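Local coordinates for conserved protein (Methanosarcina mazei, PDB 4DPO), which is of unknown function but, as a member of the antibiotic biosynthesis monooxygenase family, may act as a small dimeric oxygenase-like enzyme, at residues A[29-34]-A[73-78]; A[51-56]-A[87-92]; A[43-48]-A[100-105]. All blocks are in the same frame, centred on the assembly; numbering follows the deposited sequence.

Interaction 1 lies in the sheet, where two neighbouring strands are stitched by backbone hydrogen bonds and carry one face toward the helices and the other toward the second subunit. Interaction 3 rests on the helix-facing side: it is a buried, apolar helix pair that touches interaction 1 through Val34 with Cys105 and Leu74 with Met43. Interaction 2 uses the far end of the same helix 39-54, next to the junction of helices 83-90 and 93-104. It is only partly buried, and there a histidine-carboxylate hydrogen bond carries the contact, beside the Thr53 methyl packed against the same imidazole. Centres of interactions 1 and 3 are about 12 Å apart, those of 1 and 2 about 17 Å.

Interaction 1: A[29-34]-A[73-78]; sequences VAKNQV and ILTMLE
Ile73 gives up the most surface to the opposing strand, its branches crossing the side chains of Gln33 and Lys31. With CG1 anti to its carbonyl carbon (chi1 -56°), the ethyl arm carries CD1 to within 4.1 Å of Gln33 CG, while the methyl CG2 is left to cross the aliphatic part of Lys31, 4.2 Å from its CG. One step along, Asn32 and Leu74 form a hydrogen-bonded antiparallel pair: Leu74 N donates to Asn32 O at 2.9 Å and Asn32 N to Leu74 O at 3.1 Å. Their side chains leave on the other face, where Phe42 of helix 39-54 packs on both, and one methyl of Leu74, CD2, meets Val34 CG2 at 4.1 Å. The next hydrogen-bonded pair on that face is Ala30 with selenomethionine Met76, their CB atoms 3.6 Å apart. Back on the face of Ile73, Val29 CG1 touches two neighbouring methyls of the facing strand, Thr75 CG2 and Leu77 CD2, the latter 3.9 Å away. This face meets the second subunit: Thr75 OG1 is hydrogen-bonded to Tyr115 OH of that subunit, and Leu77 packs on its Arg27. Strands 26-33 and 73-80 thus form the central antiparallel pair of a four-stranded sheet in the order 59-67, 73-80, 26-33, 111-117, with helices on one face and a partner subunit on the other, as in the ferredoxin-like alpha+beta fold of dimeric antibiotic biosynthesis monooxygenase-family proteins.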
loop_
_atom_site.group_PDB
_atom_site.type_symbol
_atom_site.label_atom_id
_atom_site.label_comp_id
_atom_site.label_asym_id
_atom_site.label_seq_id
_atom_site.Cartn_x
_atom_site.Cartn_y
_atom_site.Cartn_z
ATOM N N VAL A 29 -2.876 1.604 -4.117
ATOM C CA VAL A 29 -1.452 1.615 -4.243
ATOM C C VAL A 29 -1.248 2.023 -5.663
ATOM O O VAL A 29 -1.688 1.333 -6.581
ATOM C CB VAL A 29 -0.860 0.235 -4.028
ATOM C CG1 VAL A 29 0.615 0.283 -4.236
ATOM C CG2 VAL A 29 -1.173 -0.218 -2.685
ATOM N N ALA A 30 -0.596 3.153 -5.854
ATOM C CA ALA A 30 -0.343 3.618 -7.201
ATOM C C ALA A 30 1.147 3.768 -7.498
ATOM O O ALA A 30 1.717 4.813 -7.260
ATOM C CB ALA A 30 -1.118 4.937 -7.493
ATOM N N LYS A 31 1.762 2.722 -8.041
ATOM C CA LYS A 31 3.214 2.739 -8.186
ATOM C C LYS A 31 3.747 3.373 -9.489
ATOM O O LYS A 31 3.410 2.956 -10.594
ATOM C CB LYS A 31 3.731 1.327 -7.997
ATOM C CG LYS A 31 5.171 1.101 -8.343
ATOM C CD LYS A 31 5.504 -0.203 -7.713
ATOM C CE LYS A 31 6.491 -0.993 -8.513
ATOM N NZ LYS A 31 6.268 -2.411 -8.072
ATOM N N ASN A 32 4.560 4.394 -9.362
ATOM C CA ASN A 32 5.075 5.039 -10.541
ATOM C C ASN A 32 6.556 4.761 -10.769
ATOM O O ASN A 32 7.357 4.664 -9.795
ATOM C CB ASN A 32 4.918 6.526 -10.375
ATOM C CG ASN A 32 3.500 6.929 -10.293
ATOM O OD1 ASN A 32 2.962 7.260 -9.215
ATOM N ND2 ASN A 32 2.857 6.905 -11.437
ATOM N N GLN A 33 6.946 4.639 -12.042
ATOM C CA GLN A 33 8.375 4.682 -12.360
ATOM C C GLN A 33 8.707 5.939 -13.121
ATOM O O GLN A 33 8.118 6.229 -14.160
ATOM C CB GLN A 33 8.854 3.464 -13.100
ATOM C CG GLN A 33 10.369 3.444 -13.178
ATOM C CD GLN A 33 10.868 2.251 -13.929
ATOM O OE1 GLN A 33 10.319 1.167 -13.781
ATOM N NE2 GLN A 33 11.893 2.432 -14.763
ATOM N N VAL A 34 9.655 6.681 -12.586
ATOM C CA VAL A 34 9.870 8.064 -13.000
ATOM C C VAL A 34 11.172 8.249 -13.846
ATOM O O VAL A 34 12.188 7.535 -13.651
ATOM C CB VAL A 34 9.727 9.040 -11.745
ATOM C CG1 VAL A 34 9.955 10.479 -12.115
ATOM C CG2 VAL A 34 8.330 8.917 -11.138
ATOM N N ILE A 73 11.321 4.772 -8.205
ATOM C CA ILE A 73 10.072 4.123 -7.958
ATOM C C ILE A 73 9.383 4.967 -6.905
ATOM O O ILE A 73 9.778 4.929 -5.762
ATOM C CB ILE A 73 10.328 2.741 -7.371
ATOM C CG1 ILE A 73 11.241 1.917 -8.305
ATOM C CG2 ILE A 73 8.988 2.049 -7.007
ATOM C CD1 ILE A 73 10.578 1.366 -9.614
ATOM N N LEU A 74 8.364 5.719 -7.295
ATOM C CA LEU A 74 7.601 6.585 -6.396
ATOM C C LEU A 74 6.059 6.244 -6.289
ATOM O O LEU A 74 5.259 6.536 -7.218
ATOM C CB LEU A 74 7.764 8.026 -6.830
ATOM C CG LEU A 74 8.863 8.979 -6.313
ATOM C CD1 LEU A 74 9.460 8.578 -5.008
ATOM C CD2 LEU A 74 9.947 9.240 -7.354
ATOM N N THR A 75 5.631 5.667 -5.160
ATOM C CA THR A 75 4.291 5.112 -5.091
ATOM C C THR A 75 3.324 6.072 -4.413
ATOM O O THR A 75 3.728 6.850 -3.572
ATOM C CB THR A 75 4.369 3.744 -4.457
ATOM O OG1 THR A 75 5.226 2.908 -5.277
ATOM C CG2 THR A 75 2.990 3.093 -4.320
HETATM N N MSE A 76 2.071 6.105 -4.847
HETATM C CA MSE A 76 1.028 6.841 -4.149
HETATM C C MSE A 76 0.251 5.907 -3.207
HETATM O O MSE A 76 -0.191 4.827 -3.609
HETATM C CB MSE A 76 0.051 7.435 -5.134
HETATM C CG MSE A 76 0.015 8.925 -5.162
HETATM SE SE MSE A 76 1.363 9.421 -6.524
HETATM C CE MSE A 76 2.675 7.992 -6.441
ATOM N N LEU A 77 0.096 6.300 -1.950
ATOM C CA LEU A 77 -0.548 5.401 -0.996
ATOM C C LEU A 77 -1.677 6.162 -0.401
ATOM O O LEU A 77 -1.463 7.245 0.118
ATOM C CB LEU A 77 0.416 4.867 0.071
ATOM C CG LEU A 77 1.568 3.982 -0.432
ATOM C CD1 LEU A 77 2.255 3.432 0.792
ATOM C CD2 LEU A 77 1.135 2.825 -1.349
ATOM N N GLU A 78 -2.881 5.615 -0.513
ATOM C CA GLU A 78 -4.060 6.369 -0.174
ATOM C C GLU A 78 -5.031 5.509 0.593
ATOM O O GLU A 78 -4.965 4.267 0.515
ATOM C CB GLU A 78 -4.758 6.863 -1.437
ATOM C CG GLU A 78 -3.812 7.106 -2.588
ATOM C CD GLU A 78 -4.536 7.444 -3.875
ATOM O OE1 GLU A 78 -5.773 7.402 -3.900
ATOM O OE2 GLU A 78 -3.878 7.764 -4.879
#

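Interaction 2: A[51-56]-A[87-92]; sequences EETLKE and DQHIRS
His89 gives its ND1 hydrogen to Glu56 OE2, a polar link 3.1 Å long and nearly straight, 171° at the hydrogen. The carboxylate oxygen sits in the plane of the imidazole, at its edge, whereas the ring nitrogen meets it on the syn side but clearly out of the carboxylate plane; the two flat groups are turned 37° against each other. CG of His89 stands anti to the backbone N (chi1 177°), which swings the ring from its own helix across to Glu56 and Thr53. The same OE2 takes a second, weak hydrogen bond from His94 NE2. The bond to His89 ties the C-terminal end of helix 39-54, which Glu56 just follows, to the last turn of helix 83-90 in the ferredoxin-like fold. Van der Waals contact comes from Thr53: OG1 comes to the ring edge, 3.4 Å from His89 CE1, while the methyl CG2 lies over the face, 3.5 Å from CE1. That hydroxyl is hydrogen-bonded to Leu49 O within its own helix, and the aromatic side chains of Trp80 and Phe95 also pack on the His89 ring. Within 87-92, two donors of Ser92 grip the carbonyl His89 O, OG at 2.9 Å and the backbone N at 3.0 Å. Ser92 is also the N-cap of helix 93-104, where its OG weakly caps Phe95 N.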
loop_
_atom_site.group_PDB
_atom_site.type_symbol
_atom_site.label_atom_id
_atom_site.label_comp_id
_atom_site.label_asym_id
_atom_site.label_seq_id
_atom_site.Cartn_x
_atom_site.Cartn_y
_atom_site.Cartn_z
ATOM N N GLU A 51 -2.113 18.667 -1.290
ATOM C CA GLU A 51 -2.808 19.824 -0.709
ATOM C C GLU A 51 -4.278 19.777 -1.069
ATOM O O GLU A 51 -5.139 19.873 -0.180
ATOM C CB GLU A 51 -2.203 21.156 -1.182
ATOM N N GLU A 52 -4.587 19.594 -2.356
ATOM C CA GLU A 52 -5.989 19.618 -2.750
ATOM C C GLU A 52 -6.720 18.432 -2.183
ATOM O O GLU A 52 -7.775 18.591 -1.550
ATOM C CB GLU A 52 -6.137 19.683 -4.260
ATOM C CG GLU A 52 -5.972 21.097 -4.777
ATOM C CD GLU A 52 -6.668 22.179 -3.861
ATOM O OE1 GLU A 52 -7.879 22.062 -3.520
ATOM O OE2 GLU A 52 -5.983 23.165 -3.486
ATOM N N THR A 53 -6.121 17.251 -2.378
ATOM C CA THR A 53 -6.810 15.975 -2.198
ATOM C C THR A 53 -7.098 15.712 -0.729
ATOM O O THR A 53 -8.180 15.195 -0.369
ATOM C CB THR A 53 -6.000 14.804 -2.808
ATOM O OG1 THR A 53 -5.856 15.004 -4.218
ATOM C CG2 THR A 53 -6.687 13.448 -2.541
ATOM N N LEU A 54 -6.125 16.072 0.112
ATOM C CA LEU A 54 -6.316 15.956 1.558
ATOM C C LEU A 54 -7.554 16.723 2.014
ATOM O O LEU A 54 -8.102 16.381 3.065
ATOM C CB LEU A 54 -5.123 16.445 2.366
ATOM C CG LEU A 54 -3.991 15.450 2.489
ATOM C CD1 LEU A 54 -2.793 16.057 3.253
ATOM C CD2 LEU A 54 -4.440 14.108 3.085
ATOM N N LYS A 55 -7.989 17.738 1.249
ATOM C CA LYS A 55 -9.151 18.551 1.656
ATOM C C LYS A 55 -10.490 17.928 1.266
ATOM O O LYS A 55 -11.525 18.447 1.652
ATOM C CB LYS A 55 -9.043 20.037 1.204
ATOM N N GLU A 56 -10.481 16.804 0.546
ATOM C CA GLU A 56 -11.729 16.203 0.052
ATOM C C GLU A 56 -12.415 15.404 1.116
ATOM O O GLU A 56 -11.771 14.872 2.006
ATOM C CB GLU A 56 -11.457 15.242 -1.077
ATOM C CG GLU A 56 -10.791 15.848 -2.248
ATOM C CD GLU A 56 -10.854 14.944 -3.490
ATOM O OE1 GLU A 56 -11.944 14.330 -3.727
ATOM O OE2 GLU A 56 -9.819 14.884 -4.225
ATOM N N ASP A 87 -14.218 7.512 -6.272
ATOM C CA ASP A 87 -14.866 7.826 -7.508
ATOM C C ASP A 87 -14.942 9.352 -7.672
ATOM O O ASP A 87 -14.628 9.865 -8.742
ATOM C CB ASP A 87 -16.219 7.097 -7.612
ATOM C CG ASP A 87 -16.577 6.710 -9.069
ATOM N N GLN A 88 -15.266 10.084 -6.607
ATOM C CA GLN A 88 -15.216 11.551 -6.683
ATOM C C GLN A 88 -13.818 12.088 -6.833
ATOM O O GLN A 88 -13.622 13.073 -7.546
ATOM C CB GLN A 88 -15.828 12.205 -5.470
ATOM C CG GLN A 88 -17.344 12.159 -5.439
ATOM C CD GLN A 88 -17.809 12.474 -4.029
ATOM O OE1 GLN A 88 -17.302 13.420 -3.380
ATOM N NE2 GLN A 88 -18.721 11.645 -3.512
ATOM N N HIS A 89 -12.848 11.458 -6.172
ATOM C CA HIS A 89 -11.446 11.834 -6.364
ATOM C C HIS A 89 -11.021 11.892 -7.834
ATOM O O HIS A 89 -10.515 12.918 -8.276
ATOM C CB HIS A 89 -10.524 10.893 -5.633
ATOM C CG HIS A 89 -9.075 11.182 -5.852
ATOM N ND1 HIS A 89 -8.509 12.410 -5.575
ATOM C CD2 HIS A 89 -8.067 10.397 -6.307
ATOM C CE1 HIS A 89 -7.213 12.367 -5.841
ATOM N NE2 HIS A 89 -6.919 11.160 -6.298
ATOM N N ILE A 90 -11.206 10.797 -8.574
ATOM C CA ILE A 90 -10.753 10.733 -9.967
ATOM C C ILE A 90 -11.605 11.589 -10.929
ATOM O O ILE A 90 -11.165 11.918 -12.029
ATOM C CB ILE A 90 -10.575 9.265 -10.466
ATOM C CG1 ILE A 90 -11.916 8.589 -10.755
ATOM C CG2 ILE A 90 -9.839 8.446 -9.446
ATOM N N ARG A 91 -12.812 11.959 -10.496
ATOM C CA ARG A 91 -13.686 12.874 -11.240
ATOM C C ARG A 91 -13.446 14.332 -10.777
ATOM O O ARG A 91 -14.085 15.268 -11.261
ATOM C CB ARG A 91 -15.165 12.465 -11.109
ATOM N N SER A 92 -12.515 14.557 -9.855
ATOM C CA SER A 92 -12.293 15.925 -9.371
ATOM C C SER A 92 -11.449 16.814 -10.343
ATOM O O SER A 92 -10.658 16.306 -11.169
ATOM C CB SER A 92 -11.689 15.904 -7.970
ATOM O OG SER A 92 -10.280 15.813 -8.043
#

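Interaction 3: A[43-48]-A[100-105]; sequences MNLCKS and PLLSEC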
loop_
_atom_site.group_PDB
_atom_site.type_symbol
_atom_site.label_atom_id
_atom_site.label_comp_id
_atom_site.label_asym_id
_atom_site.label_seq_id
_atom_site.Cartn_x
_atom_site.Cartn_y
_atom_site.Cartn_z
HETATM N N MSE A 43 7.584 15.545 -8.267
HETATM C CA MSE A 43 7.363 16.012 -6.877
HETATM C C MSE A 43 6.605 17.306 -6.772
HETATM O O MSE A 43 5.704 17.382 -5.954
HETATM C CB MSE A 43 8.652 16.158 -6.076
HETATM C CG MSE A 43 9.476 14.870 -5.956
HETATM SE SE MSE A 43 8.465 13.450 -5.067
HETATM C CE MSE A 43 10.037 12.327 -4.698
ATOM N N ASN A 44 6.930 18.326 -7.576
ATOM C CA ASN A 44 6.186 19.577 -7.463
ATOM C C ASN A 44 4.741 19.393 -7.829
ATOM O O ASN A 44 3.871 20.087 -7.304
ATOM C CB ASN A 44 6.811 20.709 -8.292
ATOM C CG ASN A 44 8.289 20.915 -7.966
ATOM O OD1 ASN A 44 8.678 20.923 -6.783
ATOM N ND2 ASN A 44 9.127 21.031 -9.009
ATOM N N LEU A 45 4.470 18.445 -8.720
ATOM C CA LEU A 45 3.065 18.168 -9.093
ATOM C C LEU A 45 2.276 17.409 -8.014
ATOM O O LEU A 45 1.135 17.789 -7.727
ATOM C CB LEU A 45 2.966 17.478 -10.459
ATOM C CG LEU A 45 3.349 18.374 -11.645
ATOM C CD1 LEU A 45 3.694 17.517 -12.852
ATOM C CD2 LEU A 45 2.260 19.429 -11.898
ATOM N N CYS A 46 2.887 16.388 -7.392
ATOM C CA CYS A 46 2.318 15.791 -6.174
ATOM C C CYS A 46 2.032 16.778 -5.044
ATOM O O CYS A 46 1.008 16.648 -4.390
ATOM C CB CYS A 46 3.194 14.697 -5.610
ATOM S SG CYS A 46 3.643 13.400 -6.751
ATOM N N LYS A 47 2.932 17.752 -4.798
ATOM C CA LYS A 47 2.730 18.762 -3.728
ATOM C C LYS A 47 1.377 19.391 -3.882
ATOM O O LYS A 47 0.600 19.429 -2.900
ATOM C CB LYS A 47 3.830 19.827 -3.684
ATOM N N SER A 48 1.036 19.812 -5.099
ATOM C CA SER A 48 -0.269 20.484 -5.255
ATOM C C SER A 48 -1.430 19.506 -5.150
ATOM O O SER A 48 -2.542 19.834 -4.694
ATOM C CB SER A 48 -0.353 21.305 -6.570
ATOM O OG SER A 48 0.930 21.662 -7.065
ATOM N N PRO A 100 -2.818 14.389 -15.916
ATOM C CA PRO A 100 -2.134 14.272 -17.178
ATOM C C PRO A 100 -0.667 14.759 -17.127
ATOM O O PRO A 100 0.206 14.205 -17.790
ATOM C CB PRO A 100 -3.011 15.122 -18.078
ATOM C CG PRO A 100 -4.403 15.040 -17.430
ATOM C CD PRO A 100 -4.024 15.226 -16.024
ATOM N N LEU A 101 -0.399 15.769 -16.314
ATOM C CA LEU A 101 0.932 16.353 -16.215
ATOM C C LEU A 101 1.896 15.365 -15.590
ATOM O O LEU A 101 3.043 15.122 -16.067
ATOM C CB LEU A 101 0.851 17.611 -15.357
ATOM C CG LEU A 101 -0.128 18.692 -15.864
ATOM C CD1 LEU A 101 -0.192 19.917 -14.915
ATOM C CD2 LEU A 101 0.282 19.128 -17.270
ATOM N N LEU A 102 1.414 14.797 -14.485
ATOM C CA LEU A 102 2.102 13.765 -13.746
ATOM C C LEU A 102 2.509 12.675 -14.702
ATOM O O LEU A 102 3.644 12.249 -14.683
ATOM C CB LEU A 102 1.128 13.214 -12.755
ATOM C CG LEU A 102 1.598 13.029 -11.332
ATOM C CD1 LEU A 102 2.598 14.087 -10.887
ATOM C CD2 LEU A 102 0.351 13.069 -10.460
ATOM N N SER A 103 1.589 12.252 -15.572
ATOM C CA SER A 103 1.912 11.219 -16.560
ATOM C C SER A 103 3.022 11.497 -17.585
ATOM O O SER A 103 3.705 10.579 -18.009
ATOM C CB SER A 103 0.662 10.769 -17.255
ATOM O OG SER A 103 -0.042 9.982 -16.318
ATOM N N GLU A 104 3.202 12.754 -17.981
ATOM C CA GLU A 104 4.364 13.096 -18.814
ATOM C C GLU A 104 5.722 12.746 -18.131
ATOM O O GLU A 104 6.741 12.635 -18.813
ATOM C CB GLU A 104 4.307 14.555 -19.316
ATOM N N CYS A 105 5.733 12.513 -16.819
ATOM C CA CYS A 105 6.998 12.312 -16.113
ATOM C C CYS A 105 7.471 10.856 -16.085
ATOM O O CYS A 105 8.579 10.565 -15.636
ATOM C CB CYS A 105 6.933 12.899 -14.692
ATOM S SG CYS A 105 6.272 14.619 -14.606
#
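Leu45 supplies most of the contact from helix 43-48, inserting its side chain beside Leu101, Leu102 and Cys105 on the facing helical turn. With CG anti to the carbonyl carbon (chi1 -69°), the fork is carried to Leu101, which both methyls reach. CD1 lies 3.8 Å from Leu101 CB and 4.3 Å from Cys105 SG, while CD2 meets the methyl CD1 of Leu101 at 3.9 Å. The Leu45 and Leu101 side chains cross at about a right angle, with CD1 of Leu45 at the base of its partner and CD2 near the end. Closer to the backbone, Leu45 CB is approached by Leu102 CD1, at 3.4 Å. The next residue, Cys46, extends the apolar surface: its SG is 4.3 Å from that same Leu102 CD1, so one methyl is shared by two consecutive residues of helix 39-54. Leu102 also touches Phe42 and Leu49, so its side chain lies against four residues of that helix. Cys105, at the far end of the contact, packs on Phe42 as well, and its backbone is hydrogen-bonded to Lys35 ahead of helix 39-54. The axes of 43-48 and 100-104 come within 9.8 Å and run nearly antiparallel, at 159°. Such a layer of two antiparallel helices, packed by small and branched apolar side chains on one face of a four-stranded antiparallel sheet, is the helical half of the ferredoxin-like fold.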